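Local coordinates for Myo-inositol-1-phosphate synthase-related protein (Thermotoga maritima MSB8, PDB 3CIN), which belongs to the myo-inositol-1-phosphate synthase family and holds nicotinamide-adenine-dinucleotide in a Rossmann-like domain, at residues Thr144-Val149 / Leu169-Val174; Val194-Ile199 / Gly218-Thr223; Val99-Val104 / Gly113-Met118; Phe148-Asn153 / Lys269-Ser274. All coordinates share one frame; numbering follows the deposited sequence. Where two conformers were deposited one is given.

Contact 1 of 4, residues Thr144-Val149 / Leu169-Val174; sequences TTEAFV and LTATQV. With NAD (nicotinamide-adenine-dinucleotide), chain F.
Two hydroxyls from the capped start of helix 171-186 lie over the two faces of the Glu146 carboxylate: Thr170 OG1 meets Glu146 OE1 over one face at 2.8 Å, and Thr172 OG1 meets OE2 over the opposite face. Thr172 N lies nearer the plane, on the syn side of Glu146 OE2, 2.9 Å away. The Phe148 ring has Glu146 O in plane at its edge. The motif is a capping box: Thr170 N donates to Gln173 OE1 (2.9 Å), and Gln173 N returns a weak bond to Thr170 OG1. With OG1 lodged between the backbone N and the carbonyl carbon (chi1 70°), Thr170 can face both Glu146 and the first helical turn, and its CG2 packs 3.7 Å from Phe148 CA. Glu146 OE1 is also bound to Thr197; the helix N-terminus and these donors would probably favour the ionised carboxylate. Beyond it, Val149 O lies in the amide plane of Gln173, with NE2 3.1 Å away, although NE2 stands 55° out of the Val149 carbonyl plane. The loop also touches NAD in this Rossmann-like domain: NAD O2D donates to Thr145 OG1 at 2.7 Å.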
# COMPACT_ATOMS: atom_id res chain seq x y z
N THR A 144 -29.71 -4.22 -11.40
CA THR A 144 -28.60 -3.63 -12.14
C THR A 144 -28.61 -2.11 -12.01
O THR A 144 -29.64 -1.47 -12.05
CB THR A 144 -28.71 -4.03 -13.63
OG1 THR A 144 -28.60 -5.46 -13.76
CG2 THR A 144 -27.68 -3.35 -14.54
N THR A 145 -27.43 -1.53 -11.81
CA THR A 145 -27.28 -0.07 -11.80
C THR A 145 -27.85 0.60 -13.05
O THR A 145 -27.70 0.09 -14.15
CB THR A 145 -25.76 0.29 -11.68
OG1 THR A 145 -25.15 -0.45 -10.61
CG2 THR A 145 -25.53 1.73 -11.44
N GLU A 146 -28.44 1.81 -12.88
CA GLU A 146 -29.31 2.48 -13.85
C GLU A 146 -28.87 3.90 -14.13
O GLU A 146 -28.37 4.58 -13.23
CB GLU A 146 -30.74 2.61 -13.36
CG GLU A 146 -31.37 1.31 -12.93
CD GLU A 146 -32.62 1.47 -12.12
OE1 GLU A 146 -32.85 2.56 -11.56
OE2 GLU A 146 -33.35 0.48 -12.01
N ALA A 147 -28.99 4.30 -15.40
CA ALA A 147 -28.81 5.72 -15.76
C ALA A 147 -30.16 6.41 -15.47
O ALA A 147 -31.07 6.36 -16.28
CB ALA A 147 -28.47 5.84 -17.22
N PHE A 148 -30.30 7.04 -14.30
CA PHE A 148 -31.59 7.58 -13.84
C PHE A 148 -31.50 9.10 -13.81
O PHE A 148 -30.39 9.68 -13.79
CB PHE A 148 -31.93 7.07 -12.45
CG PHE A 148 -31.02 7.60 -11.36
CD1 PHE A 148 -29.78 7.06 -11.16
CD2 PHE A 148 -31.39 8.71 -10.58
CE1 PHE A 148 -28.91 7.60 -10.23
CE2 PHE A 148 -30.53 9.23 -9.65
CZ PHE A 148 -29.31 8.68 -9.45
N VAL A 149 -32.66 9.71 -13.79
CA VAL A 149 -32.81 11.13 -13.50
C VAL A 149 -33.99 11.26 -12.53
O VAL A 149 -35.07 10.80 -12.83
CB VAL A 149 -33.14 11.92 -14.77
CG1 VAL A 149 -33.54 13.38 -14.44
CG2 VAL A 149 -31.98 11.83 -15.78
N LEU A 169 -38.22 6.69 -17.49
CA LEU A 169 -38.22 5.96 -16.24
C LEU A 169 -37.16 4.87 -16.20
O LEU A 169 -36.76 4.35 -17.24
CB LEU A 169 -39.57 5.31 -16.06
CG LEU A 169 -40.68 6.26 -15.58
CD1 LEU A 169 -42.04 5.71 -15.94
CD2 LEU A 169 -40.56 6.49 -14.07
N THR A 170 -36.71 4.54 -15.00
CA THR A 170 -35.93 3.33 -14.80
C THR A 170 -36.77 2.28 -14.07
O THR A 170 -37.81 2.57 -13.47
CB THR A 170 -34.68 3.60 -13.97
OG1 THR A 170 -35.04 3.89 -12.62
CG2 THR A 170 -33.85 4.72 -14.62
N ALA A 171 -36.26 1.06 -14.06
CA ALA A 171 -36.99 -0.04 -13.41
C ALA A 171 -37.21 0.23 -11.93
O ALA A 171 -38.29 0.00 -11.42
CB ALA A 171 -36.27 -1.38 -13.62
N THR A 172 -36.18 0.64 -11.23
CA THR A 172 -36.28 0.93 -9.79
C THR A 172 -37.34 2.00 -9.54
O THR A 172 -38.11 1.89 -8.55
CB THR A 172 -34.92 1.42 -9.24
OG1 THR A 172 -33.95 0.36 -9.37
CG2 THR A 172 -35.05 1.89 -7.80
N GLN A 173 -37.45 3.01 -10.42
CA GLN A 173 -38.49 4.03 -10.25
C GLN A 173 -39.88 3.41 -10.38
O GLN A 173 -40.77 3.72 -9.64
CB GLN A 173 -38.28 5.17 -11.21
CG GLN A 173 -37.01 5.96 -10.88
CD GLN A 173 -36.68 7.02 -11.96
OE1 GLN A 173 -36.88 6.78 -13.15
NE2 GLN A 173 -36.14 8.18 -11.53
N VAL A 174 -40.06 2.51 -11.35
CA VAL A 174 -41.33 1.84 -11.55
C VAL A 174 -41.61 0.90 -10.37
O VAL A 174 -42.77 0.86 -9.84
CB VAL A 174 -41.33 1.07 -12.87
CG1 VAL A 174 -42.64 0.25 -13.02
CG2 VAL A 174 -41.18 2.04 -14.08
PA NAD F . -25.75 -8.33 -10.49
O1A NAD F . -25.00 -9.57 -10.11
O2A NAD F . -25.60 -8.02 -11.95
O5B NAD F . -27.26 -8.64 -10.23
C5B NAD F . -28.29 -7.79 -10.74
C4B NAD F . -29.50 -8.65 -11.02
O4B NAD F . -30.61 -7.81 -11.30
C3B NAD F . -29.35 -9.60 -12.21
O3B NAD F . -29.86 -10.89 -11.90
C2B NAD F . -30.19 -8.94 -13.29
O2B NAD F . -30.58 -9.84 -14.29
C1B NAD F . -31.30 -8.35 -12.45
N9A NAD F . -32.05 -7.25 -13.08
C8A NAD F . -31.47 -6.24 -13.85
N7A NAD F . -32.48 -5.34 -14.12
C5A NAD F . -33.63 -5.80 -13.54
C6A NAD F . -34.95 -5.35 -13.57
N6A NAD F . -35.32 -4.18 -14.19
N1A NAD F . -35.88 -6.05 -12.83
C2A NAD F . -35.52 -7.20 -12.16
N3A NAD F . -34.24 -7.71 -12.18
C4A NAD F . -33.33 -7.00 -12.88
O3 NAD F . -25.33 -7.11 -9.59
PN NAD F . -25.00 -7.17 -8.05
O1N NAD F . -23.52 -7.17 -7.89
O2N NAD F . -25.89 -8.15 -7.36
O5D NAD F . -25.44 -5.70 -7.60
C5D NAD F . -26.80 -5.37 -7.49
C4D NAD F . -26.99 -3.87 -7.30
O4D NAD F . -26.49 -3.51 -6.04
C3D NAD F . -26.33 -2.98 -8.33
O3D NAD F . -27.18 -1.83 -8.61
C2D NAD F . -25.11 -2.48 -7.57
O2D NAD F . -24.68 -1.20 -8.03
C1D NAD F . -25.70 -2.36 -6.18
N1N NAD F . -24.68 -2.33 -5.13
C2N NAD F . -23.85 -3.37 -4.99
C3N NAD F . -22.92 -3.25 -3.92
C7N NAD F . -22.17 -4.46 -3.56
O7N NAD F . -22.36 -5.54 -4.37
N7N NAD F . -21.37 -4.45 -2.49
C4N NAD F . -22.86 -2.15 -3.10
C5N NAD F . -23.71 -1.10 -3.28
C6N NAD F . -24.65 -1.23 -4.32
O HOH W 1 -34.99 8.11 -14.73

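Contact 2 of 4, residues Val194-Ile199 / Gly218-Thr223; sequences VIPTFI and GDDGAT. With NAD (nicotinamide-adenine-dinucleotide), chain F.
One backbone hydrogen bond joins Val194-Ile199 to Gly218-Thr223: Gly221 N donates to Val194 O at 2.9 Å, nearly straight at 166°, and the same oxygen takes a CA-H...O contact from Asp220 CA (3.4 Å). The side-chain bonds belong to Asp219, which follows a cis peptide. Its OD1 and OD2 share Ile199 N through two weak bonds, the shorter being 3.0 Å to OD2. Further donors hold this carboxylate: OD2 bonds Asn201, a residue of the magnesium site, and OD1 bonds Ala200 N and Asn193. Second-shell positioning of the metal site is a plausible consequence. Packing is carried by Asp220, whose CG stands anti to the backbone N (chi1 -154°) and turns the carboxylate over the Pro196 ring, with OD1 3.8 Å from Pro196 CG. Ligand contacts complete the set: NAD N7N donates to Thr223 OG1 at 3.0 Å, and Ile195 CG2 lies against the nicotinamide ribose, near O3D. Both segments are loops at the C-terminal ends of neighbouring parallel strands, 189-193 and 214-217, where a Rossmann-like sheet characteristically receives NAD. Helix 171-186 covers Ile195 and Ile199, and helix 328-348 covers Val194 and Thr223.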
# COMPACT_ATOMS: atom_id res chain seq x y z
N VAL A 194 -30.95 -0.43 -2.20
CA VAL A 194 -29.50 -0.44 -1.99
C VAL A 194 -28.70 -0.12 -3.23
O VAL A 194 -27.50 -0.27 -3.18
CB VAL A 194 -29.01 -1.73 -1.28
CG1 VAL A 194 -29.50 -1.70 0.19
CG2 VAL A 194 -29.45 -2.97 -2.01
N ILE A 195 -29.34 0.36 -4.29
CA ILE A 195 -28.65 0.82 -5.51
C ILE A 195 -28.66 2.36 -5.60
O ILE A 195 -29.31 3.01 -4.76
CB ILE A 195 -29.19 0.08 -6.80
CG1 ILE A 195 -30.41 0.78 -7.39
CG2 ILE A 195 -29.51 -1.39 -6.47
CD1 ILE A 195 -30.73 0.33 -8.86
N PRO A 196 -27.85 2.93 -6.51
CA PRO A 196 -27.67 4.38 -6.54
C PRO A 196 -28.88 5.24 -6.86
O PRO A 196 -28.95 6.40 -6.45
CB PRO A 196 -26.51 4.59 -7.52
CG PRO A 196 -25.81 3.32 -7.61
CD PRO A 196 -26.88 2.26 -7.40
N THR A 197 -29.82 4.70 -7.62
CA THR A 197 -30.95 5.48 -8.09
C THR A 197 -31.65 6.15 -6.94
O THR A 197 -31.94 5.53 -5.91
CB THR A 197 -31.95 4.55 -8.80
OG1 THR A 197 -31.31 3.98 -9.95
CG2 THR A 197 -33.27 5.28 -9.15
N PHE A 198 -31.89 7.45 -7.07
CA PHE A 198 -32.57 8.19 -6.01
C PHE A 198 -34.02 7.70 -5.81
O PHE A 198 -34.85 7.74 -6.73
CB PHE A 198 -32.66 9.67 -6.32
CG PHE A 198 -31.37 10.45 -6.19
CD1 PHE A 198 -30.13 9.88 -6.04
CD2 PHE A 198 -31.44 11.84 -6.25
CE1 PHE A 198 -29.01 10.69 -5.94
CE2 PHE A 198 -30.33 12.60 -6.17
CZ PHE A 198 -29.14 12.04 -6.02
N ILE A 199 -34.30 7.19 -4.61
CA ILE A 199 -35.66 6.90 -4.18
C ILE A 199 -35.88 7.62 -2.82
O ILE A 199 -36.66 8.59 -2.68
CB ILE A 199 -35.92 5.40 -4.14
CG1 ILE A 199 -35.77 4.77 -5.53
CG2 ILE A 199 -37.34 5.15 -3.55
CD1 ILE A 199 -36.79 5.25 -6.58
N GLY A 218 -32.98 4.14 1.93
CA GLY A 218 -32.12 4.35 0.75
C GLY A 218 -31.21 5.54 0.99
O GLY A 218 -31.35 6.20 2.02
N ASP A 219 -30.33 5.83 0.04
CA ASP A 219 -30.07 5.07 -1.21
C ASP A 219 -28.58 4.64 -1.26
O ASP A 219 -27.72 5.33 -0.74
CB ASP A 219 -30.35 5.97 -2.46
CG ASP A 219 -31.80 6.49 -2.49
OD1 ASP A 219 -32.71 5.65 -2.30
OD2 ASP A 219 -32.04 7.71 -2.68
N ASP A 220 -28.31 3.53 -1.92
CA ASP A 220 -26.96 3.01 -2.29
C ASP A 220 -26.31 2.40 -1.04
O ASP A 220 -25.88 3.11 -0.16
CB ASP A 220 -26.07 4.12 -2.85
CG ASP A 220 -24.99 3.58 -3.78
OD1 ASP A 220 -24.95 2.37 -4.02
OD2 ASP A 220 -24.23 4.41 -4.30
N GLY A 221 -26.20 1.08 -0.99
CA GLY A 221 -25.62 0.43 0.18
C GLY A 221 -24.20 0.91 0.55
O GLY A 221 -23.39 1.16 -0.34
N ALA A 222 -23.94 1.05 1.85
CA ALA A 222 -22.66 1.61 2.36
C ALA A 222 -21.61 0.55 2.45
O ALA A 222 -21.26 0.08 3.56
CB ALA A 222 -22.85 2.28 3.75
N THR A 223 -21.05 0.18 1.30
CA THR A 223 -19.99 -0.80 1.27
C THR A 223 -18.91 -0.28 0.35
O THR A 223 -19.08 0.74 -0.33
CB THR A 223 -20.45 -2.21 0.78
OG1 THR A 223 -20.69 -2.18 -0.62
CG2 THR A 223 -21.74 -2.72 1.49
PA NAD F . -25.75 -8.33 -10.49
O1A NAD F . -25.00 -9.57 -10.11
O2A NAD F . -25.60 -8.02 -11.95
O5B NAD F . -27.26 -8.64 -10.23
C5B NAD F . -28.29 -7.79 -10.74
C4B NAD F . -29.50 -8.65 -11.02
O4B NAD F . -30.61 -7.81 -11.30
C3B NAD F . -29.35 -9.60 -12.21
O3B NAD F . -29.86 -10.89 -11.90
C2B NAD F . -30.19 -8.94 -13.29
O2B NAD F . -30.58 -9.84 -14.29
C1B NAD F . -31.30 -8.35 -12.45
N9A NAD F . -32.05 -7.25 -13.08
C8A NAD F . -31.47 -6.24 -13.85
N7A NAD F . -32.48 -5.34 -14.12
C5A NAD F . -33.63 -5.80 -13.54
C6A NAD F . -34.95 -5.35 -13.57
N6A NAD F . -35.32 -4.18 -14.19
N1A NAD F . -35.88 -6.05 -12.83
C2A NAD F . -35.52 -7.20 -12.16
N3A NAD F . -34.24 -7.71 -12.18
C4A NAD F . -33.33 -7.00 -12.88
O3 NAD F . -25.33 -7.11 -9.59
PN NAD F . -25.00 -7.17 -8.05
O1N NAD F . -23.52 -7.17 -7.89
O2N NAD F . -25.89 -8.15 -7.36
O5D NAD F . -25.44 -5.70 -7.60
C5D NAD F . -26.80 -5.37 -7.49
C4D NAD F . -26.99 -3.87 -7.30
O4D NAD F . -26.49 -3.51 -6.04
C3D NAD F . -26.33 -2.98 -8.33
O3D NAD F . -27.18 -1.83 -8.61
C2D NAD F . -25.11 -2.48 -7.57
O2D NAD F . -24.68 -1.20 -8.03
C1D NAD F . -25.70 -2.36 -6.18
N1N NAD F . -24.68 -2.33 -5.13
C2N NAD F . -23.85 -3.37 -4.99
C3N NAD F . -22.92 -3.25 -3.92
C7N NAD F . -22.17 -4.46 -3.56
O7N NAD F . -22.36 -5.54 -4.37
N7N NAD F . -21.37 -4.45 -2.49
C4N NAD F . -22.86 -2.15 -3.10
C5N NAD F . -23.71 -1.10 -3.28
C6N NAD F . -24.65 -1.23 -4.32

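Contact 3 of 4, residues Val99-Val104 / Gly113-Met118; sequences VHLGSV and GLEDSM. With NAD (nicotinamide-adenine-dinucleotide), chain F.
His100 reaches across to Glu115 and Asp116, and its side chain can be followed outward. CB passes 4.1 Å from Glu115 OE2. CG sits between the backbone N and the carbonyl carbon (chi1 60°), which brings one ring face to Glu115 OE2, 3.1 Å from the ring plane over its centre, with ring and carboxylate planes 48° apart. ND1 turns back to donate to Leu101 O, in the carbonyl plane and on a lone pair, at 2.8 Å. CD2 lies at the edge beside Gly113 N, and NE2 at the tip donates to Asp116 OD1 on its syn side, 2.6 Å away. Two ring bonds thus fix the rotation of the imidazole, and the acids around it would probably favour its positive form. Glu115 reads the backbone of the type II' turn His100-Ser103: OE1 accepts from His100 N (3.2 Å) and OE2 from Leu101 N (2.7 Å). The loop presents Val99 O to NAD N6A at 2.8 Å, with Ser103 OG as a second acceptor. Both segments belong to the connection between strand 96-97, at one edge of the parallel sheet, and helix 120-134, against which Val99 and Leu114 pack; helix 171-186 covers Val99 and Leu101.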
# COMPACT_ATOMS: atom_id res chain seq x y z
N VAL A 99 -40.12 -5.89 -14.78
CA VAL A 99 -40.15 -4.88 -15.82
C VAL A 99 -38.71 -4.48 -16.10
O VAL A 99 -37.95 -4.20 -15.16
CB VAL A 99 -40.99 -3.64 -15.35
CG1 VAL A 99 -42.43 -4.03 -15.16
CG2 VAL A 99 -40.51 -3.06 -14.09
N HIS A 100 -38.31 -4.42 -17.36
CA HIS A 100 -36.89 -4.27 -17.68
C HIS A 100 -36.46 -2.86 -17.94
O HIS A 100 -35.37 -2.45 -17.55
CB HIS A 100 -36.40 -5.20 -18.83
CG HIS A 100 -37.08 -5.02 -20.15
ND1 HIS A 100 -36.73 -4.04 -21.05
CD2 HIS A 100 -38.06 -5.74 -20.75
CE1 HIS A 100 -37.48 -4.14 -22.13
NE2 HIS A 100 -38.29 -5.18 -21.98
N LEU A 101 -37.31 -2.12 -18.62
CA LEU A 101 -36.94 -0.83 -19.16
C LEU A 101 -35.51 -0.87 -19.73
O LEU A 101 -35.20 -1.76 -20.53
CB LEU A 101 -37.16 0.26 -18.12
CG LEU A 101 -38.66 0.47 -17.91
CD1 LEU A 101 -38.88 1.12 -16.60
CD2 LEU A 101 -39.22 1.32 -19.06
N GLY A 102 -34.64 0.03 -19.34
CA GLY A 102 -33.29 0.03 -19.96
C GLY A 102 -32.22 -0.75 -19.22
O GLY A 102 -31.04 -0.64 -19.54
N SER A 103 -32.62 -1.51 -18.19
CA SER A 103 -31.66 -1.97 -17.19
C SER A 103 -30.45 -2.75 -17.74
O SER A 103 -29.32 -2.44 -17.39
CB SER A 103 -32.35 -2.92 -16.22
OG SER A 103 -33.23 -2.23 -15.33
N VAL A 104 -30.77 -3.75 -18.54
CA VAL A 104 -29.77 -4.72 -19.06
C VAL A 104 -29.39 -4.54 -20.54
O VAL A 104 -28.77 -5.41 -21.16
CB VAL A 104 -30.16 -6.16 -18.71
CG1 VAL A 104 -30.44 -6.29 -17.18
CG2 VAL A 104 -31.37 -6.65 -19.53
N GLY A 113 -39.80 -8.68 -19.94
CA GLY A 113 -40.45 -7.73 -19.07
C GLY A 113 -41.93 -7.67 -19.29
O GLY A 113 -42.43 -7.88 -20.41
N LEU A 114 -42.67 -7.43 -18.22
CA LEU A 114 -44.12 -7.25 -18.33
C LEU A 114 -44.45 -6.18 -19.38
O LEU A 114 -45.39 -6.33 -20.15
CB LEU A 114 -44.70 -6.88 -16.96
CG LEU A 114 -44.72 -7.97 -15.90
CD1 LEU A 114 -45.13 -7.39 -14.54
CD2 LEU A 114 -45.70 -9.06 -16.38
N GLU A 115 -43.63 -5.15 -19.49
CA GLU A 115 -44.02 -3.96 -20.29
C GLU A 115 -43.78 -4.19 -21.79
O GLU A 115 -44.06 -3.32 -22.60
CB GLU A 115 -43.34 -2.68 -19.73
CG GLU A 115 -41.89 -2.39 -20.20
CD GLU A 115 -40.81 -3.27 -19.60
OE1 GLU A 115 -41.11 -4.27 -18.92
OE2 GLU A 115 -39.62 -2.93 -19.85
N ASP A 116 -43.30 -5.38 -22.13
CA ASP A 116 -43.22 -5.87 -23.52
C ASP A 116 -44.61 -6.18 -24.07
O ASP A 116 -44.81 -6.19 -25.28
CB ASP A 116 -42.43 -7.17 -23.59
CG ASP A 116 -40.94 -7.00 -23.27
OD1 ASP A 116 -40.38 -5.89 -23.38
OD2 ASP A 116 -40.31 -8.01 -22.92
N SER A 117 -45.57 -6.47 -23.19
CA SER A 117 -46.92 -6.84 -23.62
C SER A 117 -48.01 -5.96 -23.05
O SER A 117 -49.21 -6.26 -23.23
CB SER A 117 -47.17 -8.28 -23.20
OG SER A 117 -47.29 -8.37 -21.79
N MET A 118 -47.64 -4.89 -22.34
CA MET A 118 -48.62 -4.03 -21.67
C MET A 118 -47.99 -2.68 -21.35
O MET A 118 -46.77 -2.52 -21.44
CB MET A 118 -49.21 -4.72 -20.42
CG MET A 118 -48.26 -4.96 -19.27
SD MET A 118 -48.91 -5.98 -17.92
CE MET A 118 -48.79 -7.62 -18.63
PA NAD F . -25.75 -8.33 -10.49
O1A NAD F . -25.00 -9.57 -10.11
O2A NAD F . -25.60 -8.02 -11.95
O5B NAD F . -27.26 -8.64 -10.23
C5B NAD F . -28.29 -7.79 -10.74
C4B NAD F . -29.50 -8.65 -11.02
O4B NAD F . -30.61 -7.81 -11.30
C3B NAD F . -29.35 -9.60 -12.21
O3B NAD F . -29.86 -10.89 -11.90
C2B NAD F . -30.19 -8.94 -13.29
O2B NAD F . -30.58 -9.84 -14.29
C1B NAD F . -31.30 -8.35 -12.45
N9A NAD F . -32.05 -7.25 -13.08
C8A NAD F . -31.47 -6.24 -13.85
N7A NAD F . -32.48 -5.34 -14.12
C5A NAD F . -33.63 -5.80 -13.54
C6A NAD F . -34.95 -5.35 -13.57
N6A NAD F . -35.32 -4.18 -14.19
N1A NAD F . -35.88 -6.05 -12.83
C2A NAD F . -35.52 -7.20 -12.16
N3A NAD F . -34.24 -7.71 -12.18
C4A NAD F . -33.33 -7.00 -12.88
O3 NAD F . -25.33 -7.11 -9.59
PN NAD F . -25.00 -7.17 -8.05
O1N NAD F . -23.52 -7.17 -7.89
O2N NAD F . -25.89 -8.15 -7.36
O5D NAD F . -25.44 -5.70 -7.60
C5D NAD F . -26.80 -5.37 -7.49
C4D NAD F . -26.99 -3.87 -7.30
O4D NAD F . -26.49 -3.51 -6.04
C3D NAD F . -26.33 -2.98 -8.33
O3D NAD F . -27.18 -1.83 -8.61
C2D NAD F . -25.11 -2.48 -7.57
O2D NAD F . -24.68 -1.20 -8.03
C1D NAD F . -25.70 -2.36 -6.18
N1N NAD F . -24.68 -2.33 -5.13
C2N NAD F . -23.85 -3.37 -4.99
C3N NAD F . -22.92 -3.25 -3.92
C7N NAD F . -22.17 -4.46 -3.56
O7N NAD F . -22.36 -5.54 -4.37
N7N NAD F . -21.37 -4.45 -2.49
C4N NAD F . -22.86 -2.15 -3.10
C5N NAD F . -23.71 -1.10 -3.28
C6N NAD F . -24.65 -1.23 -4.32

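Contact 4 of 4, residues Phe148-Asn153 / Lys269-Ser274; sequences FVPFGN and KEFTKS
Val149, whose CG1 touches Phe271 CE2, has its carbonyl O gripped by Arg168 NH1 as well as by Gln173, while Phe148 O is bonded to Ser268 OG. These bonds tie down the loop backbone; the contact itself is apolar. At its centre is a CH-pi interaction: Pro150 CD stands 3.5 Å from the centroid of the Phe271 ring, only 2° off the ring normal. The proline comes from the direction opposite to the phenylalanine, and its CG leans over one side of the ring, 3.8 Å from Phe271 CE1. On the opposite face lies Glu270 CB, 4.0 Å from the plane of the Phe271 ring, so the aromatic is sandwiched between a proline of the loop and its own helical neighbour. In the fold, this loop runs from strand 138-141 to helix 154-162 of the Rossmann-like domain, and Phe271 projects from the last turn of helix 262-272, which is kinked and ends at Thr272. Phe148 makes a further apolar contact. With CG between the backbone N and the carbonyl carbon (chi1 68°), its ring reaches the end of helix 262-272; its side chain and that of Phe271 cross at a slant, Phe148 CZ lying 3.8 Å from Phe271 CB. Phe148 and Thr272 run past each other in opposite directions, bringing Phe148 CE1 to 3.7 Å from Thr272 CG2. The Phe148 ring also meets that of Phe198, their planes about 45° apart.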
# COMPACT_ATOMS: atom_id res chain seq x y z
N PHE A 148 -30.30 7.04 -14.30
CA PHE A 148 -31.59 7.58 -13.84
C PHE A 148 -31.50 9.10 -13.81
O PHE A 148 -30.39 9.68 -13.79
CB PHE A 148 -31.93 7.07 -12.45
CG PHE A 148 -31.02 7.60 -11.36
CD1 PHE A 148 -29.78 7.06 -11.16
CD2 PHE A 148 -31.39 8.71 -10.58
CE1 PHE A 148 -28.91 7.60 -10.23
CE2 PHE A 148 -30.53 9.23 -9.65
CZ PHE A 148 -29.31 8.68 -9.45
N VAL A 149 -32.66 9.71 -13.79
CA VAL A 149 -32.81 11.13 -13.50
C VAL A 149 -33.99 11.26 -12.53
O VAL A 149 -35.07 10.80 -12.83
CB VAL A 149 -33.14 11.92 -14.77
CG1 VAL A 149 -33.54 13.38 -14.44
CG2 VAL A 149 -31.98 11.83 -15.78
N PRO A 150 -33.76 11.84 -11.35
CA PRO A 150 -34.87 11.97 -10.42
C PRO A 150 -35.95 12.96 -10.89
O PRO A 150 -35.76 13.79 -11.81
CB PRO A 150 -34.20 12.51 -9.13
CG PRO A 150 -33.10 13.31 -9.62
CD PRO A 150 -32.55 12.51 -10.86
N PHE A 151 -37.11 12.85 -10.23
CA PHE A 151 -38.28 13.68 -10.51
C PHE A 151 -38.35 14.95 -9.68
O PHE A 151 -38.63 16.02 -10.20
CB PHE A 151 -39.57 12.88 -10.39
CG PHE A 151 -39.71 11.85 -11.44
CD1 PHE A 151 -40.17 12.18 -12.68
CD2 PHE A 151 -39.24 10.58 -11.24
CE1 PHE A 151 -40.25 11.23 -13.68
CE2 PHE A 151 -39.36 9.64 -12.23
CZ PHE A 151 -39.84 9.97 -13.44
N GLY A 152 -38.18 14.84 -8.38
CA GLY A 152 -38.30 16.00 -7.51
C GLY A 152 -39.73 16.34 -7.14
O GLY A 152 -40.03 16.58 -5.97
N ASN A 153 -40.61 16.40 -8.15
CA ASN A 153 -42.02 16.65 -7.96
C ASN A 153 -42.77 15.37 -8.27
O ASN A 153 -42.61 14.80 -9.33
CB ASN A 153 -42.53 17.73 -8.92
CG ASN A 153 -42.04 19.09 -8.52
OD1 ASN A 153 -42.04 19.40 -7.32
ND2 ASN A 153 -41.54 19.87 -9.48
N LYS A 269 -24.47 11.49 -13.86
CA LYS A 269 -23.29 11.99 -13.12
C LYS A 269 -23.65 13.11 -12.12
O LYS A 269 -23.21 13.09 -10.96
CB LYS A 269 -22.23 12.51 -14.12
CG LYS A 269 -21.06 13.23 -13.47
N GLU A 270 -24.50 14.04 -12.55
CA GLU A 270 -24.98 15.14 -11.68
C GLU A 270 -25.51 14.59 -10.34
O GLU A 270 -25.36 15.20 -9.27
CB GLU A 270 -26.10 15.91 -12.41
CG GLU A 270 -26.51 17.25 -11.80
CD GLU A 270 -27.46 18.07 -12.72
OE1 GLU A 270 -28.15 17.47 -13.57
OE2 GLU A 270 -27.51 19.32 -12.59
N PHE A 271 -26.11 13.40 -10.39
CA PHE A 271 -26.71 12.79 -9.24
C PHE A 271 -25.88 11.68 -8.60
O PHE A 271 -25.96 11.47 -7.41
CB PHE A 271 -28.11 12.27 -9.62
CG PHE A 271 -28.88 13.25 -10.46
CD1 PHE A 271 -29.44 14.39 -9.90
CD2 PHE A 271 -29.01 13.04 -11.83
CE1 PHE A 271 -30.10 15.31 -10.67
CE2 PHE A 271 -29.68 13.97 -12.60
CZ PHE A 271 -30.21 15.11 -12.02
N THR A 272 -25.01 11.03 -9.36
CA THR A 272 -24.23 9.94 -8.80
C THR A 272 -22.91 10.40 -8.21
O THR A 272 -22.28 9.62 -7.52
CB THR A 272 -23.95 8.88 -9.84
OG1 THR A 272 -23.29 9.46 -10.98
CG2 THR A 272 -25.28 8.24 -10.26
N LYS A 273 -22.55 11.65 -8.39
CA LYS A 273 -21.31 12.22 -7.82
C LYS A 273 -21.35 12.15 -6.29
O LYS A 273 -22.36 12.50 -5.72
CB LYS A 273 -21.17 13.68 -8.26
CG LYS A 273 -20.38 13.87 -9.54
CD LYS A 273 -20.25 15.35 -9.88
N SER A 274 -20.27 11.72 -5.61
CA SER A 274 -20.35 11.59 -4.13
C SER A 274 -20.29 12.98 -3.54
O SER A 274 -19.72 13.87 -4.15
CB SER A 274 -19.13 10.80 -3.63
OG SER A 274 -17.92 11.43 -4.07

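From the N terminus, contact 3 comes first, closing a short loop between strand 96-97 and helix 120-134 before contact 1 opens. Contact 1 then spans helix 154-162, joining the loop after strand 138-141 to the start of helix 171-186. Contact 2 follows in series and ties together the ends of strands 189-193 and 214-217. Contact 4 starts from the same loop as contact 1, sharing Phe148 and Val149, and reaches forward to helix 262-272; segment 169-174 of contact 1 and the whole of contact 2 fall within its span. Contacts 1 and 2 meet through Glu146 and Thr197. Contacts 1, 2 and 3 touch NAD, contact 3 at its adenine and contact 2 at its nicotinamide end.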